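PDB 5OWU: importin subunit beta-1 from Saccharomyces cerevisiae, which carries cargo into the nucleus by associating with importin alpha, the adaptor that recognises classical nuclear localization signals. Local coordinates for residues Gln8-Ser13 with Thr27-Leu32; Asn494-Leu499 with Thr525-Tyr530; Ala582-Ser587 with Ile622-Ala627. One frame throughout, in Å; residues are numbered along the deposited sequence.

Interaction 1: Gln8-Ser13 with Thr27-Leu32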
loop_
_atom_site.group_PDB
_atom_site.type_symbol
_atom_site.label_atom_id
_atom_site.label_comp_id
_atom_site.label_asym_id
_atom_site.label_seq_id
_atom_site.Cartn_x
_atom_site.Cartn_y
_atom_site.Cartn_z
ATOM N N GLN A 8 7.917 -41.783 5.240
ATOM C CA GLN A 8 9.356 -41.721 4.995
ATOM C C GLN A 8 9.688 -40.706 3.905
ATOM O O GLN A 8 10.674 -39.969 4.021
ATOM C CB GLN A 8 9.884 -43.108 4.618
ATOM C CG GLN A 8 11.406 -43.207 4.582
ATOM C CD GLN A 8 12.027 -43.021 5.952
ATOM O OE1 GLN A 8 11.693 -43.733 6.899
ATOM N NE2 GLN A 8 12.925 -42.052 6.069
ATOM N N LEU A 9 8.891 -40.662 2.832
ATOM C CA LEU A 9 9.068 -39.619 1.822
ATOM C C LEU A 9 9.003 -38.225 2.441
ATOM O O LEU A 9 9.900 -37.404 2.231
ATOM C CB LEU A 9 8.011 -39.752 0.723
ATOM C CG LEU A 9 8.216 -40.797 -0.372
ATOM C CD1 LEU A 9 6.980 -40.809 -1.271
ATOM C CD2 LEU A 9 9.470 -40.509 -1.188
ATOM N N LEU A 10 7.931 -37.924 3.185
ATOM C CA LEU A 10 7.808 -36.598 3.801
ATOM C C LEU A 10 9.014 -36.274 4.687
ATOM O O LEU A 10 9.663 -35.211 4.550
ATOM C CB LEU A 10 6.519 -36.544 4.619
ATOM C CG LEU A 10 5.217 -36.627 3.828
ATOM C CD1 LEU A 10 4.145 -37.292 4.659
ATOM C CD2 LEU A 10 4.777 -35.241 3.416
ATOM N N GLU A 11 9.321 -37.187 5.615
ATOM C CA GLU A 11 10.457 -36.997 6.503
ATOM C C GLU A 11 11.713 -36.696 5.705
ATOM O O GLU A 11 12.372 -35.685 5.938
ATOM C CB GLU A 11 10.660 -38.228 7.383
ATOM C CG GLU A 11 9.577 -38.427 8.441
ATOM C CD GLU A 11 9.976 -39.434 9.509
ATOM O OE1 GLU A 11 11.178 -39.751 9.604
ATOM O OE2 GLU A 11 9.093 -39.909 10.252
ATOM N N ASN A 12 12.047 -37.551 4.736
ATOM C CA ASN A 12 13.247 -37.324 3.933
ATOM C C ASN A 12 13.193 -35.987 3.214
ATOM O O ASN A 12 14.227 -35.338 3.026
ATOM C CB ASN A 12 13.428 -38.448 2.915
ATOM C CG ASN A 12 13.885 -39.738 3.553
ATOM O OD1 ASN A 12 14.376 -39.741 4.681
ATOM N ND2 ASN A 12 13.734 -40.844 2.831
ATOM N N SER A 13 11.999 -35.563 2.805
ATOM C CA SER A 13 11.859 -34.309 2.082
ATOM C C SER A 13 12.318 -33.125 2.919
ATOM O O SER A 13 12.799 -32.129 2.361
ATOM C CB SER A 13 10.405 -34.105 1.649
ATOM O OG SER A 13 9.613 -33.675 2.745
ATOM N N THR A 27 9.921 -34.387 -5.210
ATOM C CA THR A 27 9.419 -34.706 -6.539
ATOM C C THR A 27 8.465 -35.890 -6.488
ATOM O O THR A 27 7.397 -35.860 -7.109
ATOM C CB THR A 27 10.586 -34.988 -7.489
ATOM O OG1 THR A 27 11.422 -33.825 -7.576
ATOM C CG2 THR A 27 10.086 -35.353 -8.890
ATOM N N GLN A 28 8.822 -36.940 -5.744
ATOM C CA GLN A 28 7.948 -38.108 -5.691
ATOM C C GLN A 28 6.624 -37.773 -5.007
ATOM O O GLN A 28 5.564 -38.270 -5.413
ATOM C CB GLN A 28 8.657 -39.259 -4.983
ATOM C CG GLN A 28 8.073 -40.624 -5.306
ATOM C CD GLN A 28 8.839 -41.754 -4.644
ATOM O OE1 GLN A 28 10.055 -41.672 -4.460
ATOM N NE2 GLN A 28 8.128 -42.816 -4.275
ATOM N N LEU A 29 6.655 -36.917 -3.984
ATOM C CA LEU A 29 5.417 -36.506 -3.326
ATOM C C LEU A 29 4.517 -35.734 -4.283
ATOM O O LEU A 29 3.326 -36.043 -4.423
ATOM C CB LEU A 29 5.738 -35.667 -2.090
ATOM C CG LEU A 29 6.367 -36.444 -0.935
ATOM C CD1 LEU A 29 6.967 -35.488 0.076
ATOM C CD2 LEU A 29 5.347 -37.353 -0.275
ATOM N N LYS A 30 5.068 -34.718 -4.953
ATOM C CA LYS A 30 4.270 -33.973 -5.924
ATOM C C LYS A 30 3.741 -34.895 -7.019
ATOM O O LYS A 30 2.594 -34.757 -7.467
ATOM C CB LYS A 30 5.106 -32.840 -6.523
ATOM C CG LYS A 30 4.333 -31.884 -7.423
ATOM C CD LYS A 30 3.405 -30.974 -6.630
ATOM C CE LYS A 30 2.693 -29.984 -7.546
ATOM N NZ LYS A 30 1.659 -29.181 -6.824
ATOM N N LYS A 31 4.555 -35.855 -7.448
ATOM C CA LYS A 31 4.138 -36.763 -8.511
ATOM C C LYS A 31 2.970 -37.628 -8.068
ATOM O O LYS A 31 2.060 -37.900 -8.858
ATOM C CB LYS A 31 5.313 -37.639 -8.951
ATOM C CG LYS A 31 4.922 -38.889 -9.750
ATOM C CD LYS A 31 6.134 -39.786 -9.977
ATOM C CE LYS A 31 5.726 -41.156 -10.507
ATOM N NZ LYS A 31 5.011 -41.071 -11.811
ATOM N N LEU A 32 2.978 -38.092 -6.819
ATOM C CA LEU A 32 1.819 -38.839 -6.347
ATOM C C LEU A 32 0.594 -37.937 -6.248
ATOM O O LEU A 32 -0.521 -38.358 -6.580
ATOM C CB LEU A 32 2.110 -39.500 -5.001
ATOM C CG LEU A 32 0.953 -40.364 -4.477
ATOM C CD1 LEU A 32 0.668 -41.530 -5.420
ATOM C CD2 LEU A 32 1.222 -40.876 -3.068
#
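L9 and L29 face each other inside HEAT repeat 1, the two-helix hairpin built from helices 3-15 and 19-35. Over segments 8-13 and 27-32 the axes come within 9.9 Å and run at 136° to each other, so the pair is broadly antiparallel but clearly splayed.

From L9 outward, the atoms meet the opposite helix one after another. L9 CB, which points at that helix, rests 3.7 Å from L29 CD2, and the two leucine side chains slide past each other in opposite senses. CG lies anti to the carbonyl carbon (chi1 -80°), which carries the branch on toward the amide of Q28. There the two methyls divide the work. L9 CD1 wedges between L29 and Q28, 4.0 Å from L29 CD2 and 3.8 Å from Q28 NE2. At the other end of the same amide, L9 CD2 stops 3.5 Å from Q28 OE1. Q28 is extended beyond CG and crosses L9 at about a right angle, so the leucine methyls rest against its amide group in van der Waals contact, with Q28 CB and CG only just in touch. M1 touches both L9 and Q28 on this flank.

L29 uses its two methyls on different neighbours. While CD2 takes L9, CD1 reaches deeper, to L10 and S13. L10 also packs on V47 of helix 37-48 and on L60 and A61 of helix 55-67, which ties the hairpin to the helices that follow. No hydrogen bond links the two segments. At the buried end, L29 CD1 lies 4.0 Å from L10 CD2 and the same distance from S13 CB.

Interaction 2: Asn494-Leu499 with Thr525-Tyr530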
loop_
_atom_site.group_PDB
_atom_site.type_symbol
_atom_site.label_atom_id
_atom_site.label_comp_id
_atom_site.label_asym_id
_atom_site.label_seq_id
_atom_site.Cartn_x
_atom_site.Cartn_y
_atom_site.Cartn_z
ATOM N N ASN A 494 14.633 33.899 -3.717
ATOM C CA ASN A 494 15.620 34.782 -3.099
ATOM C C ASN A 494 16.542 34.030 -2.147
ATOM O O ASN A 494 17.651 34.501 -1.874
ATOM C CB ASN A 494 14.925 35.918 -2.348
ATOM C CG ASN A 494 14.167 36.852 -3.271
ATOM O OD1 ASN A 494 14.624 37.167 -4.370
ATOM N ND2 ASN A 494 13.001 37.302 -2.825
ATOM N N PHE A 495 16.116 32.869 -1.652
ATOM C CA PHE A 495 16.899 32.078 -0.715
ATOM C C PHE A 495 17.539 30.861 -1.362
ATOM O O PHE A 495 18.188 30.079 -0.660
ATOM C CB PHE A 495 16.019 31.633 0.460
ATOM C CG PHE A 495 15.393 32.778 1.206
ATOM C CD1 PHE A 495 16.079 33.421 2.228
ATOM C CD2 PHE A 495 14.124 33.217 0.873
ATOM C CE1 PHE A 495 15.500 34.481 2.910
ATOM C CE2 PHE A 495 13.542 34.273 1.549
ATOM C CZ PHE A 495 14.235 34.908 2.565
ATOM N N TYR A 496 17.381 30.686 -2.676
ATOM C CA TYR A 496 17.920 29.489 -3.324
ATOM C C TYR A 496 19.413 29.316 -3.082
ATOM O O TYR A 496 19.826 28.222 -2.658
ATOM C CB TYR A 496 17.602 29.526 -4.823
ATOM C CG TYR A 496 16.746 28.369 -5.300
ATOM C CD1 TYR A 496 15.448 28.208 -4.840
ATOM C CD2 TYR A 496 17.234 27.450 -6.213
ATOM C CE1 TYR A 496 14.660 27.167 -5.275
ATOM C CE2 TYR A 496 16.450 26.394 -6.658
ATOM C CZ TYR A 496 15.167 26.258 -6.184
ATOM O OH TYR A 496 14.385 25.211 -6.620
ATOM N N PRO A 497 20.270 30.323 -3.302
ATOM C CA PRO A 497 21.709 30.129 -3.058
ATOM C C PRO A 497 21.994 29.617 -1.653
ATOM O O PRO A 497 22.584 28.542 -1.480
ATOM C CB PRO A 497 22.299 31.528 -3.292
ATOM C CG PRO A 497 21.327 32.188 -4.227
ATOM C CD PRO A 497 19.970 31.666 -3.830
ATOM N N ALA A 498 21.520 30.350 -0.644
ATOM C CA ALA A 498 21.753 29.942 0.738
ATOM C C ALA A 498 21.259 28.520 0.980
ATOM O O ALA A 498 22.016 27.652 1.434
ATOM C CB ALA A 498 21.072 30.926 1.689
ATOM N N LEU A 499 19.995 28.253 0.651
ATOM C CA LEU A 499 19.465 26.906 0.825
ATOM C C LEU A 499 20.364 25.877 0.147
ATOM O O LEU A 499 20.793 24.898 0.773
ATOM C CB LEU A 499 18.030 26.832 0.283
ATOM C CG LEU A 499 16.997 27.574 1.132
ATOM C CD1 LEU A 499 15.687 27.725 0.389
ATOM C CD2 LEU A 499 16.776 26.849 2.434
ATOM N N THR A 525 17.450 17.327 -5.093
ATOM C CA THR A 525 16.664 16.974 -6.266
ATOM C C THR A 525 15.495 17.934 -6.415
ATOM O O THR A 525 15.264 18.491 -7.497
ATOM C CB THR A 525 16.201 15.523 -6.161
ATOM O OG1 THR A 525 17.358 14.668 -6.185
ATOM C CG2 THR A 525 15.296 15.158 -7.318
ATOM N N THR A 526 14.788 18.196 -5.313
ATOM C CA THR A 526 13.721 19.189 -5.346
ATOM C C THR A 526 14.257 20.530 -5.833
ATOM O O THR A 526 13.658 21.167 -6.711
ATOM C CB THR A 526 13.088 19.318 -3.954
ATOM O OG1 THR A 526 12.451 18.085 -3.600
ATOM C CG2 THR A 526 12.059 20.431 -3.913
ATOM N N MET A 527 15.413 20.963 -5.304
ATOM C CA MET A 527 15.925 22.266 -5.716
ATOM C C MET A 527 16.124 22.289 -7.221
ATOM O O MET A 527 15.819 23.288 -7.890
ATOM C CB MET A 527 17.243 22.596 -5.015
ATOM C CG MET A 527 17.207 22.554 -3.509
ATOM S SD MET A 527 15.893 23.548 -2.821
ATOM C CE MET A 527 16.566 25.205 -2.955
ATOM N N VAL A 528 16.614 21.180 -7.775
ATOM C CA VAL A 528 16.844 21.127 -9.209
ATOM C C VAL A 528 15.521 21.236 -9.943
ATOM O O VAL A 528 15.361 22.042 -10.866
ATOM C CB VAL A 528 17.587 19.836 -9.590
ATOM C CG1 VAL A 528 17.636 19.673 -11.116
ATOM C CG2 VAL A 528 18.977 19.845 -9.016
ATOM N N GLU A 529 14.534 20.462 -9.500
ATOM C CA GLU A 529 13.329 20.310 -10.298
ATOM C C GLU A 529 12.499 21.587 -10.307
ATOM O O GLU A 529 11.805 21.862 -11.289
ATOM C CB GLU A 529 12.547 19.106 -9.782
ATOM C CG GLU A 529 13.300 17.792 -10.101
ATOM C CD GLU A 529 12.689 16.554 -9.473
ATOM O OE1 GLU A 529 12.028 16.675 -8.418
ATOM O OE2 GLU A 529 12.888 15.452 -10.037
ATOM N N TYR A 530 12.606 22.412 -9.265
ATOM C CA TYR A 530 11.889 23.678 -9.219
ATOM C C TYR A 530 12.742 24.874 -9.620
ATOM O O TYR A 530 12.248 26.004 -9.577
ATOM C CB TYR A 530 11.314 23.901 -7.816
ATOM C CG TYR A 530 10.105 23.036 -7.536
ATOM C CD1 TYR A 530 10.244 21.756 -7.015
ATOM C CD2 TYR A 530 8.826 23.497 -7.816
ATOM C CE1 TYR A 530 9.134 20.960 -6.768
ATOM C CE2 TYR A 530 7.712 22.710 -7.576
ATOM C CZ TYR A 530 7.871 21.447 -7.049
ATOM O OH TYR A 530 6.762 20.677 -6.804
#
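Y496 and M527 are the backbone neighbours here, their CA atoms 7.9 Å apart, with Y496 in the first turn of helix 496-507 and M527 near the C-terminal end of helix 516-530. The gap is bridged by side chains that slide past each other in opposite directions: the tyrosine reaches to the backbone of the methionine, while the methionine tip comes back to the tyrosine ring.

The phenol does the polar work. Y496 OH donates to the main-chain oxygen M527 O over 2.7 Å. It arrives in the carbonyl plane, on a lone pair, with a C=O...donor angle of 117°, and M527 O in turn lies in the plane of the ring, at its edge. This helps to hold the ring in place and gives a buried hydroxyl a partner. The tyrosine chi1 of -119° lies well away from a staggered value, a strain the hydrogen bond and the methyl contact probably repay. Beside the bond, Y530 CB packs 3.5 Å from Y496 OH.

M527 covers one face of that ring. Its chain bends at both chi2 and chi3, curling CE over the ring: the methyl sits 3.5 Å from the centroid of the Y496 ring and only 10° off its normal, a CH-pi contact. The sulfur is farther back, M527 SD lying 4.8 Å from the same centroid. From the other flank L499 CB touches M527 CE at 3.9 Å. Around the pair, the Y493 ring meets Y496, Y493 OH bonds to Y530 O, and I542 of helix 536-553 packs on M527.

The result is a Met-aromatic contact combined with a tyrosine-to-backbone bond, joining the two helices of HEAT repeat 12 within its buried interface.

Interaction 3: Ala582-Ser587 with Ile622-Ala627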
loop_
_atom_site.group_PDB
_atom_site.type_symbol
_atom_site.label_atom_id
_atom_site.label_comp_id
_atom_site.label_asym_id
_atom_site.label_seq_id
_atom_site.Cartn_x
_atom_site.Cartn_y
_atom_site.Cartn_z
ATOM N N ALA A 582 18.651 13.954 -12.304
ATOM C CA ALA A 582 17.774 15.125 -12.350
ATOM C C ALA A 582 18.483 16.327 -12.971
ATOM O O ALA A 582 17.882 17.081 -13.747
ATOM C CB ALA A 582 17.263 15.471 -10.948
ATOM N N VAL A 583 19.760 16.527 -12.635
ATOM C CA VAL A 583 20.527 17.639 -13.197
ATOM C C VAL A 583 20.620 17.502 -14.714
ATOM O O VAL A 583 20.392 18.461 -15.461
ATOM C CB VAL A 583 21.925 17.700 -12.550
ATOM C CG1 VAL A 583 22.860 18.637 -13.319
ATOM C CG2 VAL A 583 21.820 18.155 -11.102
ATOM N N ILE A 584 20.943 16.300 -15.184
ATOM C CA ILE A 584 21.115 16.077 -16.620
ATOM C C ILE A 584 19.810 16.360 -17.351
ATOM O O ILE A 584 19.787 17.043 -18.381
ATOM C CB ILE A 584 21.609 14.645 -16.877
ATOM C CG1 ILE A 584 23.048 14.496 -16.385
ATOM C CG2 ILE A 584 21.485 14.274 -18.370
ATOM C CD1 ILE A 584 23.501 13.053 -16.224
ATOM N N ARG A 585 18.699 15.849 -16.819
ATOM C CA ARG A 585 17.421 16.067 -17.487
ATOM C C ARG A 585 17.004 17.533 -17.452
ATOM O O ARG A 585 16.396 18.028 -18.407
ATOM C CB ARG A 585 16.341 15.192 -16.853
ATOM C CG ARG A 585 16.415 13.750 -17.296
ATOM C CD ARG A 585 15.065 13.068 -17.188
ATOM N NE ARG A 585 15.216 11.617 -17.180
ATOM C CZ ARG A 585 15.124 10.838 -18.252
ATOM N NH1 ARG A 585 14.861 11.357 -19.442
ATOM N NH2 ARG A 585 15.290 9.530 -18.126
ATOM N N LYS A 586 17.310 18.246 -16.368
ATOM C CA LYS A 586 16.776 19.598 -16.230
ATOM C C LYS A 586 17.440 20.580 -17.192
ATOM O O LYS A 586 16.788 21.515 -17.664
ATOM C CB LYS A 586 16.933 20.091 -14.790
ATOM C CG LYS A 586 16.203 21.399 -14.500
ATOM C CD LYS A 586 14.690 21.207 -14.532
ATOM C CE LYS A 586 13.957 22.533 -14.563
ATOM N NZ LYS A 586 14.203 23.342 -13.344
ATOM N N SER A 587 18.723 20.404 -17.487
ATOM C CA SER A 587 19.464 21.345 -18.325
ATOM C C SER A 587 20.230 20.554 -19.373
ATOM O O SER A 587 21.441 20.333 -19.238
ATOM C CB SER A 587 20.405 22.216 -17.492
ATOM O OG SER A 587 21.017 23.207 -18.303
ATOM N N ILE A 622 22.364 7.093 -17.130
ATOM C CA ILE A 622 22.679 6.910 -18.544
ATOM C C ILE A 622 21.465 7.259 -19.389
ATOM O O ILE A 622 21.573 7.937 -20.415
ATOM C CB ILE A 622 23.160 5.471 -18.804
ATOM C CG1 ILE A 622 24.523 5.247 -18.136
ATOM C CG2 ILE A 622 23.229 5.188 -20.306
ATOM C CD1 ILE A 622 25.027 3.833 -18.225
ATOM N N SER A 623 20.287 6.815 -18.960
ATOM C CA SER A 623 19.064 7.146 -19.679
ATOM C C SER A 623 18.857 8.651 -19.742
ATOM O O SER A 623 18.511 9.187 -20.800
ATOM C CB SER A 623 17.869 6.466 -19.020
ATOM O OG SER A 623 18.021 5.060 -19.044
ATOM N N ALA A 624 19.062 9.354 -18.621
ATOM C CA ALA A 624 18.926 10.809 -18.646
ATOM C C ALA A 624 19.912 11.436 -19.624
ATOM O O ALA A 624 19.553 12.338 -20.393
ATOM C CB ALA A 624 19.130 11.384 -17.243
ATOM N N LEU A 625 21.166 10.980 -19.603
ATOM C CA LEU A 625 22.154 11.511 -20.538
ATOM C C LEU A 625 21.745 11.256 -21.989
ATOM O O LEU A 625 21.857 12.148 -22.835
ATOM C CB LEU A 625 23.529 10.909 -20.249
ATOM C CG LEU A 625 24.700 11.509 -21.030
ATOM C CD1 LEU A 625 24.816 12.982 -20.764
ATOM C CD2 LEU A 625 26.008 10.821 -20.684
ATOM N N ALA A 626 21.268 10.051 -22.298
ATOM C CA ALA A 626 20.782 9.765 -23.649
ATOM C C ALA A 626 19.649 10.707 -24.039
ATOM O O ALA A 626 19.663 11.303 -25.125
ATOM C CB ALA A 626 20.318 8.311 -23.741
ATOM N N ALA A 627 18.658 10.857 -23.158
ATOM C CA ALA A 627 17.553 11.767 -23.434
ATOM C C ALA A 627 18.058 13.175 -23.722
ATOM O O ALA A 627 17.544 13.854 -24.619
ATOM C CB ALA A 627 16.573 11.781 -22.259
#
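R585 lays its side chain across A624, with R585 CG 3.6 Å from A624 CB and the guanidinium further along. The flat group passes over the helix backbone so that A624 CA lies 3.8 Å from its plane, under the centre of one face. The chain runs extended from CG to NE, which brings the head over A624 CA, and R585 NH1 ends 3.3 Å from A627 CB.

Such closeness is possible because small residues line the opposing helix. R585 and A624 have their CA atoms 5.6 Å apart, and the axes of segments 582-586 and 622-627 approach to 8.4 Å. The two run nearly parallel, at 11°, as the second helices of adjacent repeats, HEAT 13 and HEAT 14, stacked side by side.

Deeper in, I584 fills the other flank of A624. I584 CG2 sits 3.4 Å from A624 O and 3.9 Å from A624 CB, and also brushes L625. I584 also packs on L598 of helix 595-607 and on V591, while its carbonyl oxygen accepts a hydrogen bond from S628 OG.

No hydrogen bond joins the two segments themselves. The charge of R585 is answered past them, by a salt bridge from NH2 to D665 of helix 655-669, so the arginine uses its carbon chain and flat face to pack on HEAT 14 and its nitrogens to reach the repeat beyond.

How the interactions relate
Interactions 2 and 3 are close neighbours, their centres 18 Å apart, whereas interaction 1 sits near the N-terminal end of the chain, 63 Å from interaction 2 and 55 Å from interaction 3, centre to centre. The first two each join helices within one HEAT repeat, 1 and 12; the third joins successive repeats. Contacts 2 and 3 also touch directly: V528 and V583 pack together, and K586 NZ, from the last turn of helix 563-586, lies 3.0 Å from V528 O, a probable hydrogen bond, with A531 O a further partner. Repeats 12, 13 and 14 thus form one continuous stack. None of the three contacts involves a bound ligand.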